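Local coordinates for Non-structural polyprotein (Sindbis virus, PDB 4GUA), which probably cleaves the viral replicase polyprotein through its nsP2 cysteine protease and also carries the macro and zinc-binding domains of nsP3, at residues I24-A28 with K102-D106; V291-R295 with E304-I308; L427-Y431 with I448-S452. All blocks are in the same frame, centred on the assembly; numbering follows the deposited sequence.

Overall arrangement
The three contacts show one principle, elements of one region packing together, in successive parts of a multidomain precursor. Interaction 1 comes first along the chain and joins helix 16-27 to strand 102-103 in the family C9 protease region. Interaction 2 pairs the two strands at the edge of a seven-stranded mixed sheet. Interaction 3 follows within the macro domain, where helix 420-440 meets the loop after strand 445-448. No two of them touch. Centres of interactions 1 and 2 lie about 37 Å apart, those of 2 and 3 about 28 Å, and those of 1 and 3, on opposite sides of the chain's centre, about 50 Å. Each joins elements within its own part of the precursor.

Interaction 1: I24-A28 with K102-D106; sequences ILATA and KYGYD. With SO4 (sulfate ion), chain D.
Thr27 and Tyr105 join helix 16-27 to the strand-to-loop segment 102-106 of the nsP2 protease, a papain-like (clan CA) cysteine peptidase; in that clan the nucleophilic cysteine begins a helix, and helix 16-27 is consistent with that element. The joint rests on one hydroxyl that both accepts and donates. Thr27 OG1 accepts a nearly straight bond from Tyr105 N (2.8 Å, 170°) and donates a hydrogen bond to Ile24 O at 2.8 Å, approaching in the carbonyl plane. A chi1 of 66° sets OG1 between the backbone N and the carbonyl carbon, where it can reach both partners. A turn of helix and an extended loop are thus stitched together without any direct bond between their backbones.

The packed side lies around Ala28 and Tyr105, both buried. Tyr105 CG stands anti to its backbone N (chi1 -171°), which carries the ring along Ala28, and CD1 approaches Ala28 CB to 3.4 Å. Phe64 of helix 52-64 and His107 also pack against this ring, His107 edge-to-face. Just beyond, Asp106 N-caps the helix that follows, its OD1 accepting from Ile109 N.

At strand 102-103 the contact is less close and nearer to solvent. Ile24 CG2 rests 3.9 Å from Tyr103 CB, while the phenol ring of Tyr103 leads off away from the helix. Ile24 itself is buried, touching Ile78 and Leu80 of the neighbouring strand, but Tyr103 and Lys102 are partly exposed. The lysine side chain runs away from helix 16-27. A sulfate, probably from the crystallisation liquor, sits on this looser side; it is also hydrogen-bonded to Gln76 NE2, and its O2 takes only a weak bond, 3.4 Å long, from Lys102 N.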
ATOM      1  N   ILE A  24      12.673 -24.708 -10.276  1.00 64.04           N
ATOM      2  CA  ILE A  24      12.147 -24.312  -8.980  1.00 61.42           C
ATOM      3  C   ILE A  24      10.827 -25.025  -8.737  1.00 59.03           C
ATOM      4  O   ILE A  24      10.582 -25.529  -7.642  1.00 62.11           O
ATOM      5  CB  ILE A  24      11.957 -22.792  -8.890  1.00 55.91           C
ATOM      6  CG1 ILE A  24      13.327 -22.114  -8.884  1.00 56.93           C
ATOM      7  CG2 ILE A  24      11.193 -22.415  -7.629  1.00 45.60           C
ATOM      8  CD1 ILE A  24      13.278 -20.624  -9.089  1.00 55.96           C
ATOM      9  N   LEU A  25       9.998 -25.115  -9.772  1.00 53.68           N
ATOM     10  CA  LEU A  25       8.741 -25.847  -9.669  1.00 57.42           C
ATOM     11  C   LEU A  25       8.990 -27.336  -9.390  1.00 58.58           C
ATOM     12  O   LEU A  25       8.230 -27.987  -8.675  1.00 54.50           O
ATOM     13  CB  LEU A  25       7.922 -25.674 -10.950  1.00 59.48           C
ATOM     14  CG  LEU A  25       7.542 -24.235 -11.324  1.00 60.29           C
ATOM     15  CD1 LEU A  25       6.693 -24.201 -12.585  1.00 59.24           C
ATOM     16  CD2 LEU A  25       6.815 -23.553 -10.173  1.00 56.59           C
ATOM     17  N   ALA A  26      10.070 -27.865  -9.946  1.00 61.06           N
ATOM     18  CA  ALA A  26      10.411 -29.270  -9.773  1.00 52.20           C
ATOM     19  C   ALA A  26      10.594 -29.662  -8.305  1.00 58.81           C
ATOM     20  O   ALA A  26      10.219 -30.761  -7.907  1.00 58.22           O
ATOM     21  CB  ALA A  26      11.647 -29.579 -10.542  1.00 45.34           C
ATOM     22  N   THR A  27      11.177 -28.780  -7.499  1.00 60.49           N
ATOM     23  CA  THR A  27      11.409 -29.103  -6.093  1.00 63.10           C
ATOM     24  C   THR A  27      10.094 -29.342  -5.365  1.00 67.80           C
ATOM     25  O   THR A  27      10.059 -30.008  -4.334  1.00 72.31           O
ATOM     26  CB  THR A  27      12.156 -27.980  -5.352  1.00 66.70           C
ATOM     27  OG1 THR A  27      11.326 -26.809  -5.293  1.00 70.90           O
ATOM     28  CG2 THR A  27      13.463 -27.645  -6.043  1.00 65.53           C
ATOM     29  N   ALA A  28       9.018 -28.783  -5.905  1.00 66.15           N
ATOM     30  CA  ALA A  28       7.696 -28.926  -5.316  1.00 61.05           C
ATOM     31  C   ALA A  28       6.923 -30.063  -5.962  1.00 58.68           C
ATOM     32  O   ALA A  28       5.747 -30.261  -5.668  1.00 61.36           O
ATOM     33  CB  ALA A  28       6.918 -27.628  -5.459  1.00 65.17           C
ATOM     34  N   LYS A 102      17.047 -16.724  -4.198  1.00 67.65           N
ATOM     35  CA  LYS A 102      16.843 -18.148  -4.436  1.00 63.95           C
ATOM     36  C   LYS A 102      15.445 -18.588  -4.002  1.00 62.93           C
ATOM     37  O   LYS A 102      14.810 -17.948  -3.160  1.00 66.10           O
ATOM     38  CB  LYS A 102      17.896 -18.957  -3.676  1.00 62.16           C
ATOM     39  CG  LYS A 102      19.318 -18.458  -3.877  1.00 66.33           C
ATOM     40  CD  LYS A 102      20.339 -19.433  -3.322  1.00 69.79           C
ATOM     41  CE  LYS A 102      21.744 -18.885  -3.438  1.00 69.35           C
ATOM     42  NZ  LYS A 102      22.725 -19.788  -2.801  1.00 73.96           N
ATOM     43  N   TYR A 103      14.979 -19.691  -4.576  1.00 62.88           N
ATOM     44  CA  TYR A 103      13.660 -20.218  -4.267  1.00 64.90           C
ATOM     45  C   TYR A 103      13.687 -21.741  -4.303  1.00 69.17           C
ATOM     46  O   TYR A 103      14.551 -22.342  -4.935  1.00 70.68           O
ATOM     47  CB  TYR A 103      12.632 -19.702  -5.280  1.00 61.98           C
ATOM     48  CG  TYR A 103      12.482 -18.195  -5.285  1.00 67.47           C
ATOM     49  CD1 TYR A 103      13.296 -17.397  -6.078  1.00 73.79           C
ATOM     50  CD2 TYR A 103      11.538 -17.572  -4.495  1.00 69.11           C
ATOM     51  CE1 TYR A 103      13.169 -16.018  -6.078  1.00 74.20           C
ATOM     52  CE2 TYR A 103      11.401 -16.202  -4.492  1.00 69.95           C
ATOM     53  CZ  TYR A 103      12.215 -15.428  -5.281  1.00 75.64           C
ATOM     54  OH  TYR A 103      12.066 -14.056  -5.270  1.00 83.20           O
ATOM     55  N   GLY A 104      12.752 -22.356  -3.591  1.00 66.92           N
ATOM     56  CA  GLY A 104      12.518 -23.782  -3.689  1.00 61.43           C
ATOM     57  C   GLY A 104      11.473 -24.210  -2.679  1.00 56.65           C
ATOM     58  O   GLY A 104      11.297 -23.565  -1.644  1.00 49.78           O
ATOM     59  N   TYR A 105      10.835 -25.343  -2.940  1.00 56.25           N
ATOM     60  CA  TYR A 105       9.748 -25.808  -2.097  1.00 54.68           C
ATOM     61  C   TYR A 105      10.278 -26.092  -0.708  1.00 60.02           C
ATOM     62  O   TYR A 105      11.285 -26.770  -0.555  1.00 69.43           O
ATOM     63  CB  TYR A 105       9.135 -27.067  -2.688  1.00 55.58           C
ATOM     64  CG  TYR A 105       7.868 -27.510  -2.005  1.00 61.89           C
ATOM     65  CD1 TYR A 105       6.675 -26.823  -2.201  1.00 64.31           C
ATOM     66  CD2 TYR A 105       7.855 -28.626  -1.181  1.00 67.20           C
ATOM     67  CE1 TYR A 105       5.508 -27.234  -1.585  1.00 67.80           C
ATOM     68  CE2 TYR A 105       6.694 -29.046  -0.563  1.00 70.90           C
ATOM     69  CZ  TYR A 105       5.524 -28.349  -0.768  1.00 71.83           C
ATOM     70  OH  TYR A 105       4.370 -28.771  -0.149  1.00 76.44           O
ATOM     71  N   ASP A 106       9.579 -25.606   0.307  1.00 63.30           N
ATOM     72  CA  ASP A 106      10.010 -25.803   1.681  1.00 65.25           C
ATOM     73  C   ASP A 106       9.094 -26.793   2.398  1.00 62.99           C
ATOM     74  O   ASP A 106       7.956 -26.473   2.736  1.00 61.26           O
ATOM     75  CB  ASP A 106      10.013 -24.454   2.400  1.00 65.37           C
ATOM     76  CG  ASP A 106      10.601 -24.531   3.780  1.00 63.45           C
ATOM     77  OD1 ASP A 106      10.536 -25.618   4.393  1.00 60.50           O
ATOM     78  OD2 ASP A 106      11.137 -23.504   4.243  1.00 64.43           O
TER
HETATM   79  S   SO4 D1701      15.604 -14.022  -1.206  1.00109.28           S
HETATM   80  O1  SO4 D1701      15.503 -13.782   0.232  1.00113.50           O
HETATM   81  O2  SO4 D1701      16.870 -14.683  -1.510  1.00103.34           O
HETATM   82  O3  SO4 D1701      14.510 -14.884  -1.664  1.00102.38           O
HETATM   83  O4  SO4 D1701      15.555 -12.719  -1.865  1.00108.61           O

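Interaction 2: V291-R295 with E304-I308; sequences VSAAR and EMYLI
The carbonyl oxygen of Ile308 is gripped twice by the facing strand: Ser292 N donates to it at 2.9 Å (162°), and Val291 CA adds a CA-H...O contact at 3.2 Å. Ser292 completes the pair by accepting from Ile308 N, which sits well above the plane of the Ser292 carbonyl. Ala294 and Tyr306 repeat this two-bond ring, each nitrogen lying nearly along the C=O axis of the other, although both bonds are bent at the hydrogen. Between these hydrogen-bonded pairs lies the non-hydrogen-bonded pair of Ala293 and Leu307, where Ala293 CA makes a further CA-H...O contact with Tyr306 O. The strands run antiparallel at 156°, and Ser292 with Ile308, then Ala294 with Tyr306, give the register.

The two faces of this ribbon are furnished differently. Ala293 and Leu307 look to one side, where both touch Ile329 of helix 323-333. On the other, Ile308 reaches diagonally along the ribbon: its CG1 is anti to the carbonyl carbon (chi1 -56°), and CD1 comes to 3.9 Å from Ala294 CB. Tyr306, on the same face, packs its ring against Phe171 and Phe226, and its hydroxyl is held by Asn228. Near the loop end of the hairpin, the doubly bent chain of Met305 lays SD 3.6 Å from Ala294 O. Arg295 runs its aliphatic part beside the backbone of Glu304, with CD nearest its carbonyl oxygen, before NH2 bonds to Val332 O.

Strand 305-312 also pairs antiparallel with strand 263-269, so it is wedged between that strand and 288-294. A mixed seven-stranded sheet in the order 3-2-1-4-5-7-6, with its seventh strand reversed, is the hallmark of the Rossmann-like methyltransferase fold, and this hairpin forms its edge.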
ATOM      1  N   VAL A 291      -1.622  10.126  -4.560  1.00 52.64           N
ATOM      2  CA  VAL A 291      -2.221   9.167  -5.468  1.00 56.27           C
ATOM      3  C   VAL A 291      -3.630   8.828  -4.990  1.00 59.52           C
ATOM      4  O   VAL A 291      -3.856   8.591  -3.802  1.00 58.27           O
ATOM      5  CB  VAL A 291      -1.357   7.890  -5.629  1.00 57.02           C
ATOM      6  CG1 VAL A 291      -0.970   7.323  -4.283  1.00 59.68           C
ATOM      7  CG2 VAL A 291      -2.090   6.850  -6.462  1.00 56.64           C
ATOM      8  N   SER A 292      -4.564   8.812  -5.938  1.00 62.39           N
ATOM      9  CA  SER A 292      -5.963   8.514  -5.677  1.00 65.75           C
ATOM     10  C   SER A 292      -6.452   7.587  -6.780  1.00 65.11           C
ATOM     11  O   SER A 292      -5.645   7.018  -7.513  1.00 64.06           O
ATOM     12  CB  SER A 292      -6.800   9.790  -5.650  1.00 73.12           C
ATOM     13  OG  SER A 292      -8.086   9.537  -5.098  1.00 79.25           O
ATOM     14  N   ALA A 293      -7.764   7.387  -6.853  1.00 63.35           N
ATOM     15  CA  ALA A 293      -8.364   6.514  -7.857  1.00 54.46           C
ATOM     16  C   ALA A 293      -9.723   7.039  -8.288  1.00 52.60           C
ATOM     17  O   ALA A 293     -10.339   7.863  -7.605  1.00 54.04           O
ATOM     18  CB  ALA A 293      -8.508   5.109  -7.311  1.00 56.02           C
ATOM     19  N   ALA A 294     -10.182   6.565  -9.437  1.00 47.61           N
ATOM     20  CA  ALA A 294     -11.461   6.986  -9.979  1.00 45.22           C
ATOM     21  C   ALA A 294     -12.016   5.892 -10.873  1.00 55.16           C
ATOM     22  O   ALA A 294     -11.259   5.152 -11.501  1.00 54.60           O
ATOM     23  CB  ALA A 294     -11.297   8.266 -10.764  1.00 45.66           C
ATOM     24  N   ARG A 295     -13.338   5.785 -10.925  1.00 65.49           N
ATOM     25  CA  ARG A 295     -13.982   4.907 -11.885  1.00 58.60           C
ATOM     26  C   ARG A 295     -15.004   5.755 -12.631  1.00 59.08           C
ATOM     27  O   ARG A 295     -16.188   5.728 -12.328  1.00 56.93           O
ATOM     28  CB  ARG A 295     -14.588   3.655 -11.212  1.00 52.96           C
ATOM     29  CG  ARG A 295     -15.289   2.716 -12.196  1.00 58.50           C
ATOM     30  CD  ARG A 295     -15.471   1.281 -11.702  1.00 55.65           C
ATOM     31  NE  ARG A 295     -16.223   1.170 -10.461  1.00 70.21           N
ATOM     32  CZ  ARG A 295     -17.549   1.081 -10.382  1.00 88.55           C
ATOM     33  NH1 ARG A 295     -18.295   1.107 -11.482  1.00 99.91           N
ATOM     34  NH2 ARG A 295     -18.140   0.978  -9.195  1.00 85.00           N
ATOM     35  N   GLU A 304     -12.718  -2.213 -13.834  1.00 58.16           N
ATOM     36  CA  GLU A 304     -11.765  -1.192 -14.278  1.00 51.03           C
ATOM     37  C   GLU A 304     -11.678  -0.027 -13.292  1.00 54.15           C
ATOM     38  O   GLU A 304     -12.688   0.477 -12.813  1.00 60.71           O
ATOM     39  CB  GLU A 304     -12.117  -0.686 -15.678  1.00 46.89           C
ATOM     40  CG  GLU A 304     -11.598  -1.597 -16.779  1.00 57.82           C
ATOM     41  CD  GLU A 304     -11.767  -1.016 -18.168  1.00 60.09           C
ATOM     42  OE1 GLU A 304     -12.337   0.087 -18.276  1.00 63.77           O
ATOM     43  OE2 GLU A 304     -11.328  -1.666 -19.147  1.00 57.68           O
ATOM     44  N   MET A 305     -10.452   0.366 -12.977  1.00 54.94           N
ATOM     45  CA  MET A 305     -10.183   1.442 -12.035  1.00 56.13           C
ATOM     46  C   MET A 305      -9.009   2.245 -12.568  1.00 57.38           C
ATOM     47  O   MET A 305      -7.940   1.693 -12.794  1.00 66.22           O
ATOM     48  CB  MET A 305      -9.817   0.848 -10.675  1.00 58.09           C
ATOM     49  CG  MET A 305      -9.673   1.851  -9.548  1.00 59.40           C
ATOM     50  SD  MET A 305     -11.259   2.539  -9.043  1.00 83.57           S
ATOM     51  CE  MET A 305     -12.091   1.085  -8.399  1.00 65.17           C
ATOM     52  N   TYR A 306      -9.191   3.541 -12.770  1.00 50.23           N
ATOM     53  CA  TYR A 306      -8.069   4.387 -13.146  1.00 49.44           C
ATOM     54  C   TYR A 306      -7.357   4.869 -11.895  1.00 51.94           C
ATOM     55  O   TYR A 306      -7.984   5.419 -10.993  1.00 50.06           O
ATOM     56  CB  TYR A 306      -8.519   5.583 -13.975  1.00 52.77           C
ATOM     57  CG  TYR A 306      -8.959   5.266 -15.392  1.00 54.88           C
ATOM     58  CD1 TYR A 306      -8.035   5.025 -16.399  1.00 53.60           C
ATOM     59  CD2 TYR A 306     -10.308   5.243 -15.725  1.00 56.89           C
ATOM     60  CE1 TYR A 306      -8.449   4.748 -17.702  1.00 59.16           C
ATOM     61  CE2 TYR A 306     -10.730   4.970 -17.013  1.00 60.81           C
ATOM     62  CZ  TYR A 306      -9.804   4.724 -18.001  1.00 63.09           C
ATOM     63  OH  TYR A 306     -10.254   4.458 -19.282  1.00 61.58           O
ATOM     64  N   LEU A 307      -6.055   4.600 -11.830  1.00 55.22           N
ATOM     65  CA  LEU A 307      -5.173   5.148 -10.805  1.00 50.87           C
ATOM     66  C   LEU A 307      -4.600   6.505 -11.218  1.00 54.29           C
ATOM     67  O   LEU A 307      -4.086   6.674 -12.319  1.00 55.13           O
ATOM     68  CB  LEU A 307      -4.023   4.181 -10.536  1.00 51.88           C
ATOM     69  CG  LEU A 307      -4.419   2.777 -10.073  1.00 51.84           C
ATOM     70  CD1 LEU A 307      -3.193   1.882  -9.989  1.00 56.98           C
ATOM     71  CD2 LEU A 307      -5.148   2.824  -8.740  1.00 52.30           C
ATOM     72  N   ILE A 308      -4.701   7.474 -10.319  1.00 54.74           N
ATOM     73  CA  ILE A 308      -4.216   8.823 -10.572  1.00 56.00           C
ATOM     74  C   ILE A 308      -3.036   9.187  -9.664  1.00 59.41           C
ATOM     75  O   ILE A 308      -3.203   9.413  -8.476  1.00 64.70           O
ATOM     76  CB  ILE A 308      -5.369   9.819 -10.346  1.00 52.59           C
ATOM     77  CG1 ILE A 308      -6.552   9.431 -11.237  1.00 53.00           C
ATOM     78  CG2 ILE A 308      -4.924  11.242 -10.635  1.00 53.48           C
ATOM     79  CD1 ILE A 308      -7.835  10.141 -10.914  1.00 55.22           C
TER

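Interaction 3: L427-Y431 with I448-S452; sequences LQNAY and IPLLS
Tyr431 reaches from helix 420-440 to Ile448 and Leu451, beside a strand end and loop of the macro domain. From CB the ring leaves with CG anti to the carbonyl carbon (chi1 -81°), which slants it toward the loop. CD1 and then CE1 run past the methyl tip of Ile448, whose CD1 lies in the ring plane at the edge, 3.5 Å from CE1. Over one face stands Leu451 CD1, 4.1 Å from the ring centroid and 10° off the normal, a CH-pi contact; the same methyl touches Ala430 CB. CZ meets Leu451 CG at 3.9 Å. At the tip, OH accepts from Leu451 N (2.9 Å, 150°) and is hydrogen-bonded also to Ser466 OG of helix 463-474. One turn earlier, Leu427 CD1 packs on Leu451 CB.

The loop runs on to Ser452, whose N makes a weak bond to a MES molecule, probably from the crystallisation liquor; in related macro domains this loop lines the ADP-ribose pocket. The chemistry is thus divided: hydrocarbon holds the ring by face and edge, while two hydrogen bonds satisfy its buried hydroxyl and tie helix to loop.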
ATOM      1  N   LEU A 427       1.698  14.000  17.710  1.00 68.62           N
ATOM      2  CA  LEU A 427       1.127  15.079  16.919  1.00 68.37           C
ATOM      3  C   LEU A 427       0.783  14.562  15.526  1.00 70.14           C
ATOM      4  O   LEU A 427      -0.321  14.757  15.003  1.00 67.82           O
ATOM      5  CB  LEU A 427       2.146  16.214  16.828  1.00 67.96           C
ATOM      6  CG  LEU A 427       1.787  17.385  15.920  1.00 72.03           C
ATOM      7  CD1 LEU A 427       0.546  18.121  16.431  1.00 76.20           C
ATOM      8  CD2 LEU A 427       2.981  18.315  15.801  1.00 63.00           C
ATOM      9  N   GLN A 428       1.755  13.882  14.939  1.00 74.47           N
ATOM     10  CA  GLN A 428       1.601  13.296  13.630  1.00 77.04           C
ATOM     11  C   GLN A 428       0.425  12.328  13.643  1.00 76.81           C
ATOM     12  O   GLN A 428      -0.359  12.282  12.700  1.00 76.02           O
ATOM     13  CB  GLN A 428       2.883  12.560  13.247  1.00 78.28           C
ATOM     14  CG  GLN A 428       2.889  12.050  11.833  1.00 78.93           C
ATOM     15  CD  GLN A 428       2.767  13.170  10.829  1.00 78.83           C
ATOM     16  OE1 GLN A 428       3.757  13.810  10.470  1.00 80.29           O
ATOM     17  NE2 GLN A 428       1.545  13.424  10.375  1.00 77.49           N
ATOM     18  N   ASN A 429       0.298  11.572  14.730  1.00 71.51           N
ATOM     19  CA  ASN A 429      -0.740  10.554  14.843  1.00 71.60           C
ATOM     20  C   ASN A 429      -2.137  11.149  14.967  1.00 68.46           C
ATOM     21  O   ASN A 429      -3.108  10.583  14.465  1.00 65.98           O
ATOM     22  CB  ASN A 429      -0.467   9.646  16.045  1.00 70.29           C
ATOM     23  CG  ASN A 429       0.532   8.549  15.735  1.00 65.77           C
ATOM     24  OD1 ASN A 429       0.923   8.351  14.587  1.00 69.65           O
ATOM     25  ND2 ASN A 429       0.940   7.822  16.760  1.00 65.07           N
ATOM     26  N   ALA A 430      -2.230  12.291  15.638  1.00 69.29           N
ATOM     27  CA  ALA A 430      -3.494  13.000  15.760  1.00 71.25           C
ATOM     28  C   ALA A 430      -3.948  13.393  14.371  1.00 71.53           C
ATOM     29  O   ALA A 430      -5.105  13.160  13.997  1.00 69.05           O
ATOM     30  CB  ALA A 430      -3.340  14.231  16.633  1.00 71.40           C
ATOM     31  N   TYR A 431      -3.030  13.986  13.606  1.00 69.23           N
ATOM     32  CA  TYR A 431      -3.326  14.359  12.221  1.00 66.03           C
ATOM     33  C   TYR A 431      -3.700  13.150  11.350  1.00 63.61           C
ATOM     34  O   TYR A 431      -4.596  13.240  10.511  1.00 61.66           O
ATOM     35  CB  TYR A 431      -2.147  15.096  11.590  1.00 68.02           C
ATOM     36  CG  TYR A 431      -2.052  16.570  11.941  1.00 71.55           C
ATOM     37  CD1 TYR A 431      -3.044  17.466  11.551  1.00 70.06           C
ATOM     38  CD2 TYR A 431      -0.949  17.070  12.628  1.00 73.40           C
ATOM     39  CE1 TYR A 431      -2.948  18.816  11.856  1.00 73.92           C
ATOM     40  CE2 TYR A 431      -0.846  18.414  12.935  1.00 74.50           C
ATOM     41  CZ  TYR A 431      -1.846  19.285  12.548  1.00 75.89           C
ATOM     42  OH  TYR A 431      -1.745  20.627  12.850  1.00 72.53           O
ATOM     43  N   ILE A 448      -9.511  22.888   9.633  1.00 75.23           N
ATOM     44  CA  ILE A 448      -8.617  22.377  10.660  1.00 73.02           C
ATOM     45  C   ILE A 448      -7.639  23.453  11.135  1.00 73.29           C
ATOM     46  O   ILE A 448      -7.151  24.254  10.339  1.00 72.71           O
ATOM     47  CB  ILE A 448      -7.862  21.160  10.105  1.00 73.85           C
ATOM     48  CG1 ILE A 448      -6.829  20.649  11.098  1.00 78.40           C
ATOM     49  CG2 ILE A 448      -7.194  21.509   8.786  1.00 77.56           C
ATOM     50  CD1 ILE A 448      -6.217  19.341  10.670  1.00 81.52           C
ATOM     51  N   PRO A 449      -7.360  23.485  12.444  1.00 79.52           N
ATOM     52  CA  PRO A 449      -6.359  24.392  13.004  1.00 84.60           C
ATOM     53  C   PRO A 449      -5.005  23.705  13.083  1.00 83.99           C
ATOM     54  O   PRO A 449      -4.927  22.520  12.775  1.00 88.92           O
ATOM     55  CB  PRO A 449      -6.899  24.644  14.407  1.00 85.45           C
ATOM     56  CG  PRO A 449      -7.491  23.336  14.783  1.00 83.98           C
ATOM     57  CD  PRO A 449      -8.073  22.758  13.508  1.00 83.27           C
ATOM     58  N   LEU A 450      -3.966  24.407  13.518  1.00 75.50           N
ATOM     59  CA  LEU A 450      -2.675  23.761  13.674  1.00 72.81           C
ATOM     60  C   LEU A 450      -2.576  23.250  15.097  1.00 75.42           C
ATOM     61  O   LEU A 450      -2.459  24.028  16.039  1.00 79.88           O
ATOM     62  CB  LEU A 450      -1.527  24.723  13.373  1.00 72.89           C
ATOM     63  CG  LEU A 450      -1.427  25.255  11.942  1.00 72.99           C
ATOM     64  CD1 LEU A 450      -0.156  26.074  11.770  1.00 76.79           C
ATOM     65  CD2 LEU A 450      -1.464  24.125  10.936  1.00 73.77           C
ATOM     66  N   LEU A 451      -2.604  21.933  15.246  1.00 72.54           N
ATOM     67  CA  LEU A 451      -2.604  21.321  16.562  1.00 66.95           C
ATOM     68  C   LEU A 451      -1.315  21.621  17.308  1.00 72.44           C
ATOM     69  O   LEU A 451      -0.236  21.694  16.717  1.00 69.94           O
ATOM     70  CB  LEU A 451      -2.806  19.810  16.436  1.00 66.82           C
ATOM     71  CG  LEU A 451      -4.120  19.387  15.766  1.00 72.40           C
ATOM     72  CD1 LEU A 451      -4.222  17.875  15.659  1.00 74.72           C
ATOM     73  CD2 LEU A 451      -5.321  19.933  16.527  1.00 68.88           C
ATOM     74  N   SER A 452      -1.454  21.818  18.615  1.00 77.05           N
ATOM     75  CA  SER A 452      -0.321  21.984  19.526  1.00 75.27           C
ATOM     76  C   SER A 452       0.517  23.222  19.254  1.00 75.24           C
ATOM     77  O   SER A 452       1.692  23.247  19.611  1.00 77.75           O
ATOM     78  CB  SER A 452       0.601  20.759  19.472  1.00 72.13           C
ATOM     79  OG  SER A 452      -0.068  19.573  19.853  1.00 72.78           O
TER